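Local coordinates for protein soluble lytic murein transglycosylase (Pseudomonas aeruginosa, PDB 5OHU) that cleaves the glycan strands of bacterial peptidoglycan as a lytic transglycosylase, in both exolytic and endolytic turnover of the cell wall, at residues L176-L185 and L196-L207; L213-L224 and D239-L248. All coordinates share one frame; numbering follows the deposited sequence. Where two conformers were deposited one is given.

Contact 1: L176-L185 and L196-L207; sequences LTEEKVWKRL and LASHLAQRLPTL. With PO4 (phosphate ion), chain B.
Glu178 reaches from the first turn of its helix into the loop 204-207. CB and CG lie against the ring of Pro205, CG also beside Leu204 CD2, and Glu178 CD is 3.4 Å from Pro205 CD. The chain leaves anti to the backbone N (chi1 -179°) and runs on extended, carrying the carboxylate to the start of helix 208-219. There OE1 accepts a hydrogen bond from Thr206 OG1, 2.8 Å. OE2 takes two backbone donors from opposite faces of the carboxylate plane, Thr206 N at 2.7 Å and Leu207 N at 3.0 Å, the second bond clearly bent. Three bonds thus fix the group's rotation, and its charge probably interacts favourably with the N-terminus of that helix, where Leu207 is N-cap.

Behind it, Val181 and Leu204 lie alongside, pointing opposite ways, CG1 3.6 Å from CD2, while Leu204 CD1 lies at the edge of the Trp182 ring. Leu185 spans one turn of the partner helix, CD1 on Ala197 CB at 3.5 Å and CD2 on Ala201. Leu196 CD1 sits over one face of the Arg184 guanidinium, whose NH1 and NH2 make nearly straight bonds to O3 and O2 of a phosphate, probably from the crystallisation liquor and also bonded by Gln159 N. Helix segments 178-185 and 196-201 run antiparallel, crossing at -161°; with the short connection between their helices they form a helical hairpin, the building unit of the superhelical region of Slt-type transglycosylases.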
# COMPACT_ATOMS: atom_id res chain seq x y z
N LEU A 176 7.35 -31.57 -15.17
CA LEU A 176 8.25 -30.43 -15.08
C LEU A 176 9.08 -30.36 -16.35
O LEU A 176 10.19 -30.87 -16.44
CB LEU A 176 9.12 -30.52 -13.83
CG LEU A 176 10.09 -29.35 -13.68
CD1 LEU A 176 9.33 -28.06 -13.52
CD2 LEU A 176 11.01 -29.59 -12.51
N THR A 177 8.51 -29.74 -17.37
CA THR A 177 9.19 -29.63 -18.65
C THR A 177 10.25 -28.54 -18.60
O THR A 177 10.24 -27.67 -17.72
CB THR A 177 8.21 -29.34 -19.78
OG1 THR A 177 7.76 -27.99 -19.67
CG2 THR A 177 7.01 -30.29 -19.71
N GLU A 178 11.17 -28.59 -19.56
CA GLU A 178 12.16 -27.52 -19.66
C GLU A 178 11.49 -26.16 -19.82
O GLU A 178 11.95 -25.16 -19.26
CB GLU A 178 13.14 -27.77 -20.81
CG GLU A 178 14.19 -26.67 -20.92
CD GLU A 178 15.26 -26.94 -21.95
OE1 GLU A 178 14.93 -27.36 -23.08
OE2 GLU A 178 16.45 -26.75 -21.62
N GLU A 179 10.37 -26.11 -20.54
CA GLU A 179 9.69 -24.83 -20.73
C GLU A 179 9.20 -24.26 -19.40
O GLU A 179 9.28 -23.05 -19.18
CB GLU A 179 8.54 -25.02 -21.73
CG GLU A 179 7.68 -23.77 -22.00
CD GLU A 179 8.45 -22.63 -22.69
OE1 GLU A 179 8.00 -21.48 -22.61
OE2 GLU A 179 9.53 -22.88 -23.28
N LYS A 180 8.73 -25.12 -18.49
CA LYS A 180 8.27 -24.64 -17.18
C LYS A 180 9.44 -24.23 -16.29
O LYS A 180 9.30 -23.31 -15.48
CB LYS A 180 7.44 -25.72 -16.48
CG LYS A 180 6.20 -26.10 -17.26
CD LYS A 180 5.55 -27.32 -16.64
CE LYS A 180 4.28 -27.70 -17.36
NZ LYS A 180 3.84 -29.06 -16.95
N VAL A 181 10.58 -24.91 -16.40
CA VAL A 181 11.79 -24.42 -15.75
C VAL A 181 12.14 -23.03 -16.28
O VAL A 181 12.43 -22.10 -15.51
CB VAL A 181 12.97 -25.39 -15.96
CG1 VAL A 181 14.20 -24.92 -15.18
CG2 VAL A 181 12.56 -26.80 -15.56
N TRP A 182 12.09 -22.88 -17.60
CA TRP A 182 12.40 -21.60 -18.23
C TRP A 182 11.47 -20.49 -17.74
O TRP A 182 11.94 -19.41 -17.36
CB TRP A 182 12.32 -21.75 -19.75
CG TRP A 182 12.66 -20.48 -20.49
CD1 TRP A 182 11.78 -19.60 -21.03
CD2 TRP A 182 13.97 -19.95 -20.75
NE1 TRP A 182 12.45 -18.55 -21.62
CE2 TRP A 182 13.80 -18.75 -21.47
CE3 TRP A 182 15.26 -20.38 -20.46
CZ2 TRP A 182 14.88 -17.97 -21.90
CZ3 TRP A 182 16.34 -19.61 -20.89
CH2 TRP A 182 16.14 -18.42 -21.60
N LYS A 183 10.15 -20.73 -17.74
CA LYS A 183 9.23 -19.73 -17.23
C LYS A 183 9.60 -19.28 -15.83
O LYS A 183 9.56 -18.09 -15.51
CB LYS A 183 7.79 -20.24 -17.17
CG LYS A 183 6.88 -20.10 -18.35
CD LYS A 183 6.99 -21.28 -19.23
CE LYS A 183 5.83 -21.33 -20.21
NZ LYS A 183 5.58 -19.95 -20.75
N ARG A 184 9.91 -20.24 -14.95
CA ARG A 184 10.19 -19.84 -13.59
C ARG A 184 11.50 -19.08 -13.51
O ARG A 184 11.64 -18.13 -12.73
CB ARG A 184 10.20 -21.05 -12.65
CG ARG A 184 10.17 -20.62 -11.19
CD ARG A 184 10.43 -21.75 -10.23
NE ARG A 184 10.36 -21.26 -8.87
CZ ARG A 184 10.67 -21.98 -7.79
NH1 ARG A 184 11.07 -23.24 -7.90
NH2 ARG A 184 10.58 -21.42 -6.60
N LEU A 185 12.49 -19.50 -14.30
CA LEU A 185 13.73 -18.75 -14.40
C LEU A 185 13.46 -17.29 -14.72
O LEU A 185 13.98 -16.38 -14.07
CB LEU A 185 14.62 -19.40 -15.46
CG LEU A 185 15.96 -18.85 -15.95
CD1 LEU A 185 16.68 -18.06 -14.92
CD2 LEU A 185 16.82 -20.04 -16.37
N LEU A 196 18.22 -18.32 -6.96
CA LEU A 196 17.18 -19.16 -7.52
C LEU A 196 17.32 -19.28 -9.04
O LEU A 196 17.38 -20.38 -9.59
CB LEU A 196 15.80 -18.61 -7.14
CG LEU A 196 14.63 -19.40 -7.74
CD1 LEU A 196 14.72 -20.87 -7.43
CD2 LEU A 196 13.29 -18.82 -7.32
N ALA A 197 17.38 -18.13 -9.74
CA ALA A 197 17.42 -18.15 -11.20
C ALA A 197 18.60 -18.95 -11.72
O ALA A 197 18.47 -19.74 -12.67
CB ALA A 197 17.47 -16.71 -11.74
N SER A 198 19.77 -18.79 -11.09
CA SER A 198 20.94 -19.53 -11.53
C SER A 198 20.81 -21.01 -11.24
O SER A 198 21.29 -21.84 -12.03
CB SER A 198 22.20 -18.97 -10.86
OG SER A 198 22.47 -17.66 -11.33
N HIS A 199 20.16 -21.38 -10.14
CA HIS A 199 19.88 -22.79 -9.89
C HIS A 199 18.92 -23.36 -10.94
O HIS A 199 19.14 -24.47 -11.45
CB HIS A 199 19.32 -22.97 -8.49
CG HIS A 199 20.35 -22.82 -7.41
ND1 HIS A 199 20.09 -22.19 -6.21
CD2 HIS A 199 21.65 -23.21 -7.36
CE1 HIS A 199 21.19 -22.21 -5.47
NE2 HIS A 199 22.14 -22.82 -6.14
N LEU A 200 17.86 -22.62 -11.28
CA LEU A 200 17.01 -23.05 -12.38
C LEU A 200 17.80 -23.15 -13.68
O LEU A 200 17.58 -24.08 -14.47
CB LEU A 200 15.82 -22.10 -12.54
CG LEU A 200 14.89 -22.05 -11.32
CD1 LEU A 200 13.90 -20.92 -11.46
CD2 LEU A 200 14.12 -23.34 -11.17
N ALA A 201 18.72 -22.22 -13.90
CA ALA A 201 19.50 -22.23 -15.14
C ALA A 201 20.34 -23.50 -15.25
O ALA A 201 20.47 -24.07 -16.34
CB ALA A 201 20.38 -20.98 -15.21
N GLN A 202 20.89 -23.97 -14.13
CA GLN A 202 21.65 -25.22 -14.11
C GLN A 202 20.78 -26.45 -14.31
O GLN A 202 21.31 -27.56 -14.40
CB GLN A 202 22.42 -25.35 -12.79
CG GLN A 202 23.61 -24.42 -12.68
CD GLN A 202 24.14 -24.31 -11.26
OE1 GLN A 202 23.46 -24.68 -10.31
NE2 GLN A 202 25.35 -23.79 -11.12
N ARG A 203 19.46 -26.29 -14.37
CA ARG A 203 18.56 -27.42 -14.55
C ARG A 203 17.92 -27.43 -15.92
O ARG A 203 16.97 -28.20 -16.14
CB ARG A 203 17.49 -27.40 -13.46
CG ARG A 203 18.06 -27.46 -12.05
CD ARG A 203 16.94 -27.40 -11.03
NE ARG A 203 15.93 -28.40 -11.34
CZ ARG A 203 14.76 -28.51 -10.71
NH1 ARG A 203 14.46 -27.68 -9.72
NH2 ARG A 203 13.91 -29.46 -11.08
N LEU A 204 18.41 -26.62 -16.86
CA LEU A 204 17.88 -26.61 -18.21
C LEU A 204 18.63 -27.61 -19.08
O LEU A 204 19.86 -27.51 -19.19
CB LEU A 204 17.98 -25.21 -18.81
CG LEU A 204 17.18 -24.08 -18.16
CD1 LEU A 204 17.67 -22.71 -18.67
CD2 LEU A 204 15.69 -24.24 -18.42
N PRO A 205 17.95 -28.58 -19.70
CA PRO A 205 18.69 -29.56 -20.53
C PRO A 205 19.33 -28.97 -21.77
O PRO A 205 20.48 -29.28 -22.08
CB PRO A 205 17.60 -30.59 -20.90
CG PRO A 205 16.52 -30.39 -19.92
CD PRO A 205 16.54 -28.95 -19.52
N THR A 206 18.60 -28.12 -22.51
CA THR A 206 19.10 -27.57 -23.77
C THR A 206 19.33 -26.07 -23.74
O THR A 206 20.02 -25.56 -24.63
CB THR A 206 18.14 -27.88 -24.92
OG1 THR A 206 17.05 -26.94 -24.91
CG2 THR A 206 17.58 -29.28 -24.79
N LEU A 207 18.79 -25.35 -22.76
CA LEU A 207 18.78 -23.90 -22.78
C LEU A 207 19.70 -23.29 -21.73
O LEU A 207 19.56 -22.10 -21.41
CB LEU A 207 17.36 -23.38 -22.60
CG LEU A 207 16.38 -23.60 -23.75
CD1 LEU A 207 14.99 -23.16 -23.33
CD2 LEU A 207 16.86 -22.81 -24.95
P PO4 B . 12.02 -24.25 -4.36
O1 PO4 B . 13.43 -24.27 -3.82
O2 PO4 B . 11.48 -22.85 -4.32
O3 PO4 B . 12.04 -24.78 -5.77
O4 PO4 B . 11.14 -25.14 -3.52

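Contact 2: L213-L224 and D239-L248; sequences LMVSVAQNPAQL and DVVGLGLRRL
Leu213 packs loosely, through its carbonyl O and CG, on Val240 CG1. One residue on, Met214 lays CB against Val240 CG2 at 3.9 Å; in one of its two conformers the chain end also reaches the backbone of Asp239 and packs against Trp182 of helix 178-190. A turn later Val217 splits its two methyls: CG2 meets Val240 CG1 at 3.8 Å, and CG1 rests on the bare CA of Gly244 at 3.5 Å, a close approach made possible by the missing side chain. Ala218 CB touches Leu243 CD2, also at 3.5 Å, and the Ala218 carbonyl O lies 2.8 Å from Arg247 NH1. The arginine's NH2 bonds to the carbonyl O of Ala189.

Beyond the helix end, Pro221 presses its ring toward Gly244, CB 3.3 Å from the Gly244 O, while its CG meets Arg247 CG, the two side chains set roughly perpendicular. Leu224 completes the seam from the 3-10 turn: CD1 meets Val241 O, Leu245 N and, at 3.6 Å, Gly244 CA, and CD2 touches Val241 CG2. Val217, Pro221 and Leu224 therefore all converge on one glycine. Helix segments 213-219 and 239-248 run 12° apart with axes 8.7 Å from each other, so this is near-parallel packing of helices 208-219 and 235-251 across a glycine, in the alpha-superhelical part of an Slt-type transglycosylase.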
# COMPACT_ATOMS: atom_id res chain seq x y z
N LEU A 213 22.53 -16.38 -19.78
CA LEU A 213 22.44 -15.08 -20.41
C LEU A 213 21.30 -14.28 -19.82
O LEU A 213 21.41 -13.06 -19.63
CB LEU A 213 22.25 -15.26 -21.92
CG LEU A 213 22.85 -14.23 -22.86
CD1 LEU A 213 24.29 -13.91 -22.41
CD2 LEU A 213 22.84 -14.81 -24.29
N MET A 214 20.18 -14.95 -19.55
CA MET A 214 19.07 -14.26 -18.90
C MET A 214 19.51 -13.66 -17.57
O MET A 214 19.23 -12.49 -17.29
CB MET A 214 17.89 -15.20 -18.71
CG MET A 214 16.72 -14.56 -17.99
SD MET A 214 15.18 -15.45 -18.27
CE MET A 214 14.76 -14.88 -19.91
N VAL A 215 20.22 -14.44 -16.75
CA VAL A 215 20.63 -13.93 -15.44
C VAL A 215 21.57 -12.74 -15.60
O VAL A 215 21.41 -11.71 -14.95
CB VAL A 215 21.26 -15.06 -14.60
CG1 VAL A 215 21.80 -14.49 -13.27
CG2 VAL A 215 20.24 -16.19 -14.36
N SER A 216 22.58 -12.87 -16.48
CA SER A 216 23.53 -11.78 -16.71
C SER A 216 22.84 -10.51 -17.19
O SER A 216 23.16 -9.41 -16.73
CB SER A 216 24.58 -12.22 -17.72
OG SER A 216 25.54 -11.18 -17.91
N VAL A 217 21.89 -10.65 -18.11
CA VAL A 217 21.19 -9.48 -18.63
C VAL A 217 20.28 -8.89 -17.56
O VAL A 217 20.13 -7.67 -17.47
CB VAL A 217 20.40 -9.88 -19.90
CG1 VAL A 217 19.37 -8.82 -20.27
CG2 VAL A 217 21.37 -10.14 -21.05
N ALA A 218 19.65 -9.73 -16.74
CA ALA A 218 18.82 -9.19 -15.67
C ALA A 218 19.66 -8.37 -14.70
O ALA A 218 19.22 -7.33 -14.21
CB ALA A 218 18.08 -10.31 -14.93
N GLN A 219 20.90 -8.79 -14.46
CA GLN A 219 21.74 -8.06 -13.51
C GLN A 219 22.27 -6.76 -14.11
O GLN A 219 22.38 -5.76 -13.40
CB GLN A 219 22.88 -8.94 -13.01
CG GLN A 219 22.38 -10.29 -12.49
CD GLN A 219 23.47 -11.17 -11.95
OE1 GLN A 219 24.28 -11.72 -12.70
NE2 GLN A 219 23.45 -11.39 -10.65
N ASN A 220 22.61 -6.76 -15.40
CA ASN A 220 23.08 -5.58 -16.13
C ASN A 220 22.50 -5.58 -17.53
O ASN A 220 23.12 -6.08 -18.49
CB ASN A 220 24.60 -5.54 -16.23
CG ASN A 220 25.10 -4.33 -17.06
OD1 ASN A 220 26.24 -4.31 -17.54
ND2 ASN A 220 24.24 -3.32 -17.23
N PRO A 221 21.32 -4.98 -17.71
CA PRO A 221 20.67 -5.01 -19.02
C PRO A 221 21.32 -4.10 -20.05
O PRO A 221 21.01 -4.22 -21.24
CB PRO A 221 19.24 -4.56 -18.73
CG PRO A 221 19.32 -3.85 -17.44
CD PRO A 221 20.45 -4.41 -16.66
N ALA A 222 22.21 -3.19 -19.65
CA ALA A 222 22.88 -2.34 -20.61
C ALA A 222 23.75 -3.15 -21.56
O ALA A 222 24.16 -2.62 -22.60
CB ALA A 222 23.74 -1.27 -19.90
N GLN A 223 24.03 -4.41 -21.24
CA GLN A 223 24.74 -5.24 -22.21
C GLN A 223 23.95 -5.45 -23.50
O GLN A 223 24.54 -5.85 -24.51
CB GLN A 223 25.14 -6.61 -21.62
CG GLN A 223 26.01 -6.58 -20.35
CD GLN A 223 26.03 -7.94 -19.62
OE1 GLN A 223 25.18 -8.22 -18.75
NE2 GLN A 223 26.98 -8.80 -19.99
N LEU A 224 22.63 -5.20 -23.49
CA LEU A 224 21.87 -5.33 -24.73
C LEU A 224 22.34 -4.34 -25.79
O LEU A 224 21.97 -4.50 -26.95
CB LEU A 224 20.36 -5.19 -24.47
CG LEU A 224 19.77 -6.28 -23.58
CD1 LEU A 224 18.28 -6.07 -23.30
CD2 LEU A 224 20.00 -7.67 -24.22
N ASP A 239 13.19 -13.79 -25.28
CA ASP A 239 12.86 -13.68 -23.86
C ASP A 239 13.98 -12.98 -23.10
O ASP A 239 13.72 -12.11 -22.26
CB ASP A 239 12.60 -15.06 -23.27
CG ASP A 239 11.14 -15.44 -23.28
OD1 ASP A 239 10.29 -14.54 -23.11
OD2 ASP A 239 10.84 -16.63 -23.46
N VAL A 240 15.23 -13.35 -23.36
CA VAL A 240 16.34 -12.67 -22.71
C VAL A 240 16.28 -11.18 -22.98
O VAL A 240 16.32 -10.35 -22.06
CB VAL A 240 17.68 -13.27 -23.16
CG1 VAL A 240 18.83 -12.40 -22.65
CG2 VAL A 240 17.79 -14.69 -22.61
N VAL A 241 16.14 -10.81 -24.25
CA VAL A 241 16.18 -9.40 -24.63
C VAL A 241 14.99 -8.65 -24.06
O VAL A 241 15.13 -7.54 -23.55
CB VAL A 241 16.28 -9.29 -26.16
CG1 VAL A 241 15.96 -7.88 -26.63
CG2 VAL A 241 17.68 -9.72 -26.61
N GLY A 242 13.81 -9.27 -24.10
CA GLY A 242 12.63 -8.58 -23.60
C GLY A 242 12.71 -8.29 -22.12
O GLY A 242 12.33 -7.20 -21.67
N LEU A 243 13.22 -9.25 -21.35
CA LEU A 243 13.43 -9.02 -19.93
C LEU A 243 14.39 -7.86 -19.72
O LEU A 243 14.14 -6.96 -18.90
CB LEU A 243 13.94 -10.29 -19.25
CG LEU A 243 14.04 -10.19 -17.72
CD1 LEU A 243 13.52 -11.46 -17.09
CD2 LEU A 243 15.47 -9.94 -17.30
N GLY A 244 15.49 -7.86 -20.47
CA GLY A 244 16.47 -6.79 -20.32
C GLY A 244 15.92 -5.43 -20.69
O GLY A 244 16.19 -4.44 -20.01
N LEU A 245 15.12 -5.35 -21.75
CA LEU A 245 14.57 -4.05 -22.11
C LEU A 245 13.58 -3.55 -21.07
O LEU A 245 13.53 -2.36 -20.78
CB LEU A 245 13.91 -4.08 -23.49
CG LEU A 245 14.88 -4.40 -24.62
CD1 LEU A 245 14.14 -4.91 -25.84
CD2 LEU A 245 15.66 -3.15 -24.91
N ARG A 246 12.79 -4.46 -20.49
CA ARG A 246 11.86 -4.05 -19.44
C ARG A 246 12.62 -3.56 -18.22
O ARG A 246 12.23 -2.56 -17.59
CB ARG A 246 10.92 -5.20 -19.07
CG ARG A 246 9.54 -5.09 -19.73
CD ARG A 246 9.11 -6.38 -20.39
NE ARG A 246 9.35 -7.54 -19.54
CZ ARG A 246 9.55 -8.78 -19.99
NH1 ARG A 246 9.55 -9.02 -21.30
NH2 ARG A 246 9.77 -9.76 -19.13
N ARG A 247 13.70 -4.25 -17.86
CA ARG A 247 14.53 -3.81 -16.75
C ARG A 247 15.17 -2.47 -17.08
O ARG A 247 15.08 -1.51 -16.31
CB ARG A 247 15.58 -4.88 -16.45
CG ARG A 247 16.60 -4.55 -15.36
CD ARG A 247 16.05 -4.57 -13.93
NE ARG A 247 15.09 -5.64 -13.66
CZ ARG A 247 15.42 -6.85 -13.20
NH1 ARG A 247 16.69 -7.16 -12.98
NH2 ARG A 247 14.48 -7.75 -12.95
N LEU A 248 15.79 -2.37 -18.26
CA LEU A 248 16.48 -1.15 -18.66
C LEU A 248 15.55 0.04 -18.71
O LEU A 248 15.98 1.18 -18.46
CB LEU A 248 17.13 -1.36 -20.04
CG LEU A 248 18.09 -0.33 -20.59
CD1 LEU A 248 19.30 -0.17 -19.67
CD2 LEU A 248 18.52 -0.74 -22.01

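Overall arrangement
The two contacts lie on the same side of the chain's centre, about 17 Å apart between their centres, and follow in series. Contact 1 is the more peripheral and only partly buried: an antiparallel pair that ends in charge and phosphate on one side and a carboxylate-bound loop on the other. Contact 2, a buried contact, joins near-parallel helix segments almost wholly through apolar side chains and a bare glycine. Helix 208-219 begins at the loop held in contact 1 and supplies one side of contact 2. Trp182 spans the boundary, with NE1 probably hydrogen-bonded to Asp239 OD2 at 3.1 Å, while Ala197 and Ser198 pack on Val215.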